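Local coordinates for outer membrane protein assembly factor BamA (Haemophilus ducreyi, PDB 4K3C) that probably takes part, within the Bam complex, in assembling beta-barrel proteins and inserting them into the outer membrane, at residues R243-A248 with T269-R274; S305-L310 with S342-Y347. All coordinates share one frame; numbering follows the deposited sequence.

Contact 1 of 2, residues R243-A248 with T269-R274; sequences RKTYGA and THDKLR
Arg243 lays its CG against the isobutyl group of Leu273, with CG 3.6 Å from Leu273 CD1, the two side chains running alongside each other. Next to them Asp271 turns OD1 onto Thr245, 3.3 Å from Thr245 CB and nearly as close to its methyl. The Arg243 chain bends at chi3 (63°) and carries its guanidinium alongside this carboxylate, the two planes almost perpendicular. Arg243 NE is 4.2 Å from Asp271 OD1, which lies well out of the guanidinium plane, so charge alone relates them; the salt bridge of Arg243 goes to Glu228. This face is turned to the loop residues Phe386 and Tyr387, which touch Leu273.

On the other face Tyr246 and His270 lie side by side, Tyr246 CD1 4.0 Å from His270 ND1, while His270 NE2 is hydrogen-bonded to Gln304. Lys272, bent in its last two torsions, brings NZ to the edge of the Tyr246 ring, 3.6 Å from Tyr246 CE1 and near the ring plane, not over its face as a cation-pi contact would require.

Between the faces, Lys244 pairs with Lys272 and Tyr246 with His270, each through two backbone hydrogen bonds; Lys244 N to Lys272 O measures 2.8 Å. Segments 243-248 and 269-274 run at 174°, part of the antiparallel beta hairpin of strands 242-254 and 260-274 in the wall of an Omp85-family transmembrane barrel.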
ATOM      1  N   ARG A 243      11.802  -8.617  24.052  1.00 33.03           N
ATOM      2  CA  ARG A 243      11.270  -9.686  23.216  1.00 32.90           C
ATOM      3  C   ARG A 243      12.181  -9.962  22.042  1.00 36.52           C
ATOM      4  O   ARG A 243      12.611  -9.053  21.344  1.00 48.59           O
ATOM      5  CB  ARG A 243       9.879  -9.342  22.695  1.00 36.01           C
ATOM      6  CG  ARG A 243       9.137 -10.535  22.113  1.00 34.85           C
ATOM      7  CD  ARG A 243       7.945 -10.098  21.294  1.00 38.40           C
ATOM      8  NE  ARG A 243       8.358  -9.296  20.145  1.00 49.27           N
ATOM      9  CZ  ARG A 243       8.018  -8.024  19.942  1.00 64.95           C
ATOM     10  NH1 ARG A 243       8.453  -7.397  18.855  1.00 66.23           N
ATOM     11  NH2 ARG A 243       7.243  -7.378  20.815  1.00 69.09           N
ATOM     12  N   LYS A 244      12.473 -11.229  21.826  1.00 37.65           N
ATOM     13  CA  LYS A 244      13.315 -11.620  20.715  1.00 44.27           C
ATOM     14  C   LYS A 244      12.431 -12.539  19.919  1.00 53.79           C
ATOM     15  O   LYS A 244      11.879 -13.502  20.458  1.00 52.82           O
ATOM     16  CB  LYS A 244      14.543 -12.373  21.228  1.00 46.08           C
ATOM     17  CG  LYS A 244      15.733 -12.416  20.295  1.00 62.36           C
ATOM     18  CD  LYS A 244      16.937 -13.027  21.033  1.00 85.83           C
ATOM     19  CE  LYS A 244      18.242 -12.946  20.234  1.00 94.59           C
ATOM     20  NZ  LYS A 244      19.399 -13.507  20.993  1.00 91.82           N
ATOM     21  N   THR A 245      12.220 -12.240  18.650  1.00 30.09           N
ATOM     22  CA  THR A 245      11.411 -13.175  17.917  1.00 33.66           C
ATOM     23  C   THR A 245      11.920 -13.503  16.537  1.00 38.80           C
ATOM     24  O   THR A 245      12.492 -12.658  15.853  1.00 40.27           O
ATOM     25  CB  THR A 245       9.928 -12.788  17.864  1.00 30.72           C
ATOM     26  OG1 THR A 245       9.483 -12.873  16.506  1.00 33.63           O
ATOM     27  CG2 THR A 245       9.709 -11.407  18.399  1.00 29.22           C
ATOM     28  N   TYR A 246      11.725 -14.765  16.163  1.00 36.82           N
ATOM     29  CA  TYR A 246      11.996 -15.217  14.821  1.00 38.04           C
ATOM     30  C   TYR A 246      10.717 -15.838  14.296  1.00 40.11           C
ATOM     31  O   TYR A 246       9.899 -16.335  15.067  1.00 29.06           O
ATOM     32  CB  TYR A 246      13.076 -16.287  14.807  1.00 36.06           C
ATOM     33  CG  TYR A 246      14.162 -16.180  15.844  1.00 54.22           C
ATOM     34  CD1 TYR A 246      13.980 -16.681  17.135  1.00 67.60           C
ATOM     35  CD2 TYR A 246      15.405 -15.659  15.517  1.00 65.25           C
ATOM     36  CE1 TYR A 246      15.003 -16.631  18.084  1.00 74.00           C
ATOM     37  CE2 TYR A 246      16.435 -15.601  16.456  1.00 77.51           C
ATOM     38  CZ  TYR A 246      16.234 -16.086  17.738  1.00 84.59           C
ATOM     39  OH  TYR A 246      17.270 -16.021  18.664  1.00 91.18           O
ATOM     40  N   GLY A 247      10.554 -15.829  12.982  1.00 28.26           N
ATOM     41  CA  GLY A 247       9.396 -16.456  12.390  1.00 28.19           C
ATOM     42  C   GLY A 247       9.565 -16.557  10.893  1.00 34.87           C
ATOM     43  O   GLY A 247      10.590 -16.160  10.359  1.00 30.07           O
ATOM     44  N   ALA A 248       8.559 -17.089  10.216  1.00 27.94           N
ATOM     45  CA  ALA A 248       8.604 -17.234   8.776  1.00 27.85           C
ATOM     46  C   ALA A 248       7.187 -17.372   8.275  1.00 40.09           C
ATOM     47  O   ALA A 248       6.323 -17.857   8.998  1.00 42.30           O
ATOM     48  CB  ALA A 248       9.414 -18.443   8.408  1.00 31.01           C
ATOM     49  N   THR A 269       5.857 -18.500  14.053  1.00 36.93           N
ATOM     50  CA  THR A 269       6.641 -17.483  14.739  1.00 43.14           C
ATOM     51  C   THR A 269       6.974 -17.896  16.178  1.00 35.44           C
ATOM     52  O   THR A 269       6.128 -18.372  16.927  1.00 30.58           O
ATOM     53  CB  THR A 269       5.925 -16.092  14.786  1.00 38.78           C
ATOM     54  OG1 THR A 269       4.958 -16.094  15.835  1.00 38.46           O
ATOM     55  CG2 THR A 269       5.236 -15.728  13.453  1.00 31.12           C
ATOM     56  N   HIS A 270       8.212 -17.652  16.570  1.00 31.90           N
ATOM     57  CA  HIS A 270       8.695 -18.061  17.864  1.00 30.95           C
ATOM     58  C   HIS A 270       9.156 -16.816  18.610  1.00 32.56           C
ATOM     59  O   HIS A 270       9.998 -16.085  18.116  1.00 33.54           O
ATOM     60  CB  HIS A 270       9.833 -19.036  17.633  1.00 31.32           C
ATOM     61  CG  HIS A 270      10.583 -19.407  18.864  1.00 43.65           C
ATOM     62  ND1 HIS A 270      11.944 -19.624  18.862  1.00 41.67           N
ATOM     63  CD2 HIS A 270      10.162 -19.639  20.131  1.00 50.87           C
ATOM     64  CE1 HIS A 270      12.335 -19.960  20.079  1.00 55.98           C
ATOM     65  NE2 HIS A 270      11.271 -19.978  20.866  1.00 60.83           N
ATOM     66  N   ASP A 271       8.566 -16.568  19.782  1.00 39.96           N
ATOM     67  CA  ASP A 271       8.827 -15.382  20.605  1.00 37.74           C
ATOM     68  C   ASP A 271       9.511 -15.810  21.889  1.00 42.33           C
ATOM     69  O   ASP A 271       9.102 -16.793  22.510  1.00 41.23           O
ATOM     70  CB  ASP A 271       7.521 -14.695  21.028  1.00 41.42           C
ATOM     71  CG  ASP A 271       6.686 -14.220  19.863  1.00 45.39           C
ATOM     72  OD1 ASP A 271       6.969 -13.126  19.307  1.00 45.13           O
ATOM     73  OD2 ASP A 271       5.717 -14.938  19.535  1.00 46.89           O
ATOM     74  N   LYS A 272      10.519 -15.055  22.309  1.00 32.96           N
ATOM     75  CA  LYS A 272      11.238 -15.367  23.532  1.00 34.22           C
ATOM     76  C   LYS A 272      11.320 -14.081  24.336  1.00 53.35           C
ATOM     77  O   LYS A 272      11.765 -13.055  23.817  1.00 62.32           O
ATOM     78  CB  LYS A 272      12.633 -15.911  23.207  1.00 34.48           C
ATOM     79  CG  LYS A 272      13.402 -16.461  24.401  1.00101.38           C
ATOM     80  CD  LYS A 272      14.837 -16.890  24.043  1.00 96.26           C
ATOM     81  CE  LYS A 272      14.883 -17.977  22.961  1.00 86.54           C
ATOM     82  NZ  LYS A 272      14.825 -17.425  21.569  1.00 76.16           N
ATOM     83  N   LEU A 273      10.871 -14.120  25.590  1.00 48.58           N
ATOM     84  CA  LEU A 273      10.861 -12.917  26.420  1.00 44.31           C
ATOM     85  C   LEU A 273      11.726 -13.044  27.671  1.00 56.02           C
ATOM     86  O   LEU A 273      11.686 -14.054  28.370  1.00 61.13           O
ATOM     87  CB  LEU A 273       9.428 -12.501  26.771  1.00 39.34           C
ATOM     88  CG  LEU A 273       8.640 -11.862  25.614  1.00 42.45           C
ATOM     89  CD1 LEU A 273       8.062 -12.896  24.652  1.00 38.79           C
ATOM     90  CD2 LEU A 273       7.548 -10.909  26.118  1.00 45.95           C
ATOM     91  N   ARG A 274      12.522 -12.006  27.923  1.00 63.74           N
ATOM     92  CA  ARG A 274      13.404 -11.920  29.087  1.00 59.03           C
ATOM     93  C   ARG A 274      13.119 -10.576  29.775  1.00 62.98           C
ATOM     94  O   ARG A 274      12.416  -9.725  29.202  1.00 47.83           O
ATOM     95  CB  ARG A 274      14.871 -12.017  28.650  1.00 54.83           C
ATOM     96  CG  ARG A 274      15.437 -10.749  27.988  1.00 70.56           C
ATOM     97  CD  ARG A 274      16.536 -11.049  26.962  1.00 85.03           C
ATOM     98  NE  ARG A 274      17.640 -11.818  27.534  1.00106.40           N
ATOM     99  CZ  ARG A 274      18.479 -12.576  26.827  1.00116.22           C
ATOM    100  NH1 ARG A 274      18.344 -12.678  25.506  1.00112.47           N
ATOM    101  NH2 ARG A 274      19.456 -13.238  27.446  1.00117.94           N
TER

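Contact 2 of 2, residues S305-L310 with S342-Y347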
ATOM      1  N   SER A 305       7.235 -19.319  23.096  1.00 35.12           N
ATOM      2  CA  SER A 305       6.101 -19.937  22.426  1.00 34.90           C
ATOM      3  C   SER A 305       6.209 -19.964  20.901  1.00 39.84           C
ATOM      4  O   SER A 305       7.017 -19.254  20.319  1.00 32.97           O
ATOM      5  CB  SER A 305       4.798 -19.216  22.826  1.00 62.12           C
ATOM      6  OG  SER A 305       4.915 -17.802  22.727  1.00 61.13           O
ATOM      7  N   ALA A 306       5.385 -20.805  20.273  1.00 35.88           N
ATOM      8  CA  ALA A 306       4.908 -20.603  18.887  1.00 40.87           C
ATOM      9  C   ALA A 306       3.646 -21.426  18.785  1.00 59.42           C
ATOM     10  O   ALA A 306       3.562 -22.400  19.532  1.00 74.48           O
ATOM     11  CB  ALA A 306       5.881 -21.109  17.935  1.00 54.43           C
ATOM     12  N   ASP A 307       2.633 -21.131  17.957  1.00 65.57           N
ATOM     13  CA  ASP A 307       2.282 -19.952  17.131  1.00 54.82           C
ATOM     14  C   ASP A 307       2.324 -20.095  15.608  1.00 44.52           C
ATOM     15  O   ASP A 307       3.059 -19.408  14.908  1.00 49.96           O
ATOM     16  CB  ASP A 307       2.710 -18.586  17.657  1.00 60.65           C
ATOM     17  CG  ASP A 307       1.799 -18.092  18.760  1.00 61.18           C
ATOM     18  OD1 ASP A 307       1.438 -18.922  19.610  1.00 58.14           O
ATOM     19  OD2 ASP A 307       1.432 -16.891  18.767  1.00 66.37           O
ATOM     20  N   PHE A 308       1.494 -21.015  15.129  1.00 33.11           N
ATOM     21  CA  PHE A 308       1.037 -21.053  13.755  1.00 44.99           C
ATOM     22  C   PHE A 308      -0.159 -20.116  13.656  1.00 47.04           C
ATOM     23  O   PHE A 308      -1.166 -20.330  14.318  1.00 59.61           O
ATOM     24  CB  PHE A 308       0.541 -22.447  13.416  1.00 63.08           C
ATOM     25  CG  PHE A 308       1.561 -23.319  12.786  1.00 83.74           C
ATOM     26  CD1 PHE A 308       2.459 -24.036  13.564  1.00 88.63           C
ATOM     27  CD2 PHE A 308       1.610 -23.450  11.409  1.00 96.93           C
ATOM     28  CE1 PHE A 308       3.403 -24.865  12.973  1.00 94.13           C
ATOM     29  CE2 PHE A 308       2.555 -24.274  10.809  1.00102.92           C
ATOM     30  CZ  PHE A 308       3.452 -24.982  11.595  1.00 99.33           C
ATOM     31  N   ASP A 309      -0.072 -19.085  12.832  1.00 39.95           N
ATOM     32  CA  ASP A 309      -1.175 -18.146  12.727  1.00 47.72           C
ATOM     33  C   ASP A 309      -1.803 -18.152  11.338  1.00 44.17           C
ATOM     34  O   ASP A 309      -1.125 -18.460  10.342  1.00 38.37           O
ATOM     35  CB  ASP A 309      -0.692 -16.737  13.062  1.00 60.35           C
ATOM     36  CG  ASP A 309       0.365 -16.259  12.104  1.00 73.53           C
ATOM     37  OD1 ASP A 309      -0.010 -15.761  11.015  1.00 72.90           O
ATOM     38  OD2 ASP A 309       1.569 -16.406  12.433  1.00 82.59           O
ATOM     39  N   LEU A 310      -3.094 -17.810  11.285  1.00 42.88           N
ATOM     40  CA  LEU A 310      -3.798 -17.584  10.020  1.00 44.44           C
ATOM     41  C   LEU A 310      -4.113 -16.104   9.857  1.00 41.58           C
ATOM     42  O   LEU A 310      -4.469 -15.432  10.831  1.00 45.23           O
ATOM     43  CB  LEU A 310      -5.084 -18.396   9.960  1.00 52.98           C
ATOM     44  CG  LEU A 310      -5.978 -18.138   8.754  1.00 45.70           C
ATOM     45  CD1 LEU A 310      -5.265 -18.471   7.470  1.00 31.91           C
ATOM     46  CD2 LEU A 310      -7.243 -18.950   8.904  1.00 46.08           C
ATOM     47  N   SER A 342      -0.775 -24.079  17.799  1.00 48.40           N
ATOM     48  CA  SER A 342      -0.101 -22.968  18.470  1.00 35.09           C
ATOM     49  C   SER A 342      -0.187 -23.135  19.976  1.00 49.40           C
ATOM     50  O   SER A 342      -1.015 -23.903  20.477  1.00 42.86           O
ATOM     51  CB  SER A 342      -0.691 -21.618  18.071  1.00 34.13           C
ATOM     52  OG  SER A 342      -0.952 -21.557  16.687  1.00 82.04           O
ATOM     53  N   ASP A 343       0.678 -22.422  20.691  1.00 35.88           N
ATOM     54  CA  ASP A 343       0.471 -22.145  22.109  1.00 56.96           C
ATOM     55  C   ASP A 343      -0.522 -20.956  22.172  1.00 56.68           C
ATOM     56  O   ASP A 343      -1.333 -20.750  21.252  1.00 63.01           O
ATOM     57  CB  ASP A 343       1.827 -21.810  22.754  1.00 56.68           C
ATOM     58  CG  ASP A 343       2.845 -22.985  22.665  1.00 63.82           C
ATOM     59  OD1 ASP A 343       2.413 -24.146  22.809  1.00 78.53           O
ATOM     60  OD2 ASP A 343       4.068 -22.763  22.457  1.00 44.95           O
ATOM     61  N   ASN A 344      -0.487 -20.159  23.222  1.00 46.39           N
ATOM     62  CA  ASN A 344      -1.095 -18.810  23.105  1.00 55.85           C
ATOM     63  C   ASN A 344      -2.612 -18.581  22.802  1.00 78.74           C
ATOM     64  O   ASN A 344      -3.252 -17.799  23.529  1.00 78.05           O
ATOM     65  CB  ASN A 344      -0.236 -17.938  22.194  1.00 41.82           C
ATOM     66  CG  ASN A 344       0.940 -17.366  22.922  1.00 50.04           C
ATOM     67  OD1 ASN A 344       0.921 -17.256  24.156  1.00 54.53           O
ATOM     68  ND2 ASN A 344       1.977 -16.997  22.178  1.00 54.60           N
ATOM     69  N   LYS A 345      -3.160 -19.189  21.738  1.00 60.93           N
ATOM     70  CA  LYS A 345      -4.634 -19.253  21.524  1.00 54.14           C
ATOM     71  C   LYS A 345      -5.438 -17.936  21.583  1.00 49.91           C
ATOM     72  O   LYS A 345      -6.233 -17.720  22.515  1.00 41.14           O
ATOM     73  CB  LYS A 345      -5.283 -20.247  22.503  1.00 45.52           C
ATOM     74  CG  LYS A 345      -5.606 -21.601  21.910  1.00 53.84           C
ATOM     75  CD  LYS A 345      -6.056 -22.575  22.989  1.00 62.78           C
ATOM     76  CE  LYS A 345      -6.202 -23.983  22.444  1.00 61.37           C
ATOM     77  NZ  LYS A 345      -7.623 -24.348  22.216  1.00 59.25           N
ATOM     78  N   TYR A 346      -5.274 -17.079  20.580  1.00 39.26           N
ATOM     79  CA  TYR A 346      -5.947 -15.780  20.592  1.00 40.18           C
ATOM     80  C   TYR A 346      -6.292 -15.326  19.168  1.00 51.17           C
ATOM     81  O   TYR A 346      -5.942 -15.996  18.186  1.00 50.87           O
ATOM     82  CB  TYR A 346      -5.059 -14.742  21.272  1.00 46.91           C
ATOM     83  CG  TYR A 346      -3.780 -14.435  20.498  1.00 54.75           C
ATOM     84  CD1 TYR A 346      -2.665 -15.277  20.581  1.00 58.62           C
ATOM     85  CD2 TYR A 346      -3.691 -13.315  19.674  1.00 52.99           C
ATOM     86  CE1 TYR A 346      -1.495 -15.011  19.871  1.00 56.36           C
ATOM     87  CE2 TYR A 346      -2.520 -13.043  18.960  1.00 61.34           C
ATOM     88  CZ  TYR A 346      -1.425 -13.895  19.064  1.00 56.24           C
ATOM     89  OH  TYR A 346      -0.267 -13.619  18.365  1.00 49.27           O
ATOM     90  N   TYR A 347      -6.982 -14.193  19.050  1.00 55.94           N
ATOM     91  CA  TYR A 347      -7.285 -13.632  17.731  1.00 50.43           C
ATOM     92  C   TYR A 347      -7.265 -12.127  17.747  1.00 50.05           C
ATOM     93  O   TYR A 347      -7.505 -11.518  18.779  1.00 59.55           O
ATOM     94  CB  TYR A 347      -8.632 -14.110  17.192  1.00 41.98           C
ATOM     95  CG  TYR A 347      -9.785 -13.941  18.141  1.00 46.46           C
ATOM     96  CD1 TYR A 347     -10.449 -12.717  18.264  1.00 39.99           C
ATOM     97  CD2 TYR A 347     -10.238 -15.016  18.904  1.00 52.76           C
ATOM     98  CE1 TYR A 347     -11.537 -12.566  19.138  1.00 36.09           C
ATOM     99  CE2 TYR A 347     -11.314 -14.876  19.776  1.00 55.74           C
ATOM    100  CZ  TYR A 347     -11.958 -13.650  19.894  1.00 49.29           C
ATOM    101  OH  TYR A 347     -13.015 -13.531  20.768  1.00 51.86           O
TER
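Ala306 and Asp343 are joined by two hydrogen bonds, one purely backbone and one using a carboxylate. Asp343 N donates to Ala306 O (3.1 Å), approaching from above the carbonyl plane. In return Ala306 N donates to Asp343 OD2 (3.2 Å), meeting the anti side of that oxygen 35° out of the carboxylate plane. Asp343 reaches it with CG anti to its own carbonyl carbon (chi1 -61°), which directs the carboxylate at the 305-306 backbone.

Side-chain bonds centre on the amide of Asn344. Its ND2 donates to Asp307 OD1 (3.3 Å) from above the carboxylate plane, the amide and carboxylate being nearly perpendicular. Weak bonds also run from Asn344 ND2 to Asp307 OD2 and to Ser305 OG. The other end of the amide, OD1, is hydrogen-bonded to the hydroxyl of Tyr285.

Packing fills in the rest. Asp307 OD2 comes to the edge of the Tyr346 ring, 3.6 Å from Tyr346 CE1 and near the ring plane. Ser342 sits against the backbone at Asp307, with Ser342 CA 3.3 Å from Asp307 N, and Ser342 OG, hydrogen-bonded to Leu339 O, lies 2.7 Å from Phe308 O.

Two carboxylates thus accept N-H groups at a strand irregularity, their oxygens Asp307 OD1 and Asp343 OD2 5.5 Å apart. If both are ionised, these N-H groups would probably offset some of the like charge: Asn344 ND2 at Asp307, Ala306 N at Asp343.

Contact 1 and contact 2 follow one another along the chain; their centres lie 12 Å apart, and both reach the same barrel sheet. Strand 260-274 connects them, since its neighbours are strand 242-254 in contact 1 and strand 303-317 in contact 2. Two probable backbone hydrogen bonds make the seam: Thr269 N to Asp307 O and Asp271 N to Ser305 O, both 3.1 Å. Contact 1 is regular strand pairing, whereas contact 2 spans the end of the intervening strand 328-338, with the turn that follows it folding back onto 305-308. Tyr387 lies against both, touching Arg243, Asp271 and Leu273 in one and Ser305 in the other.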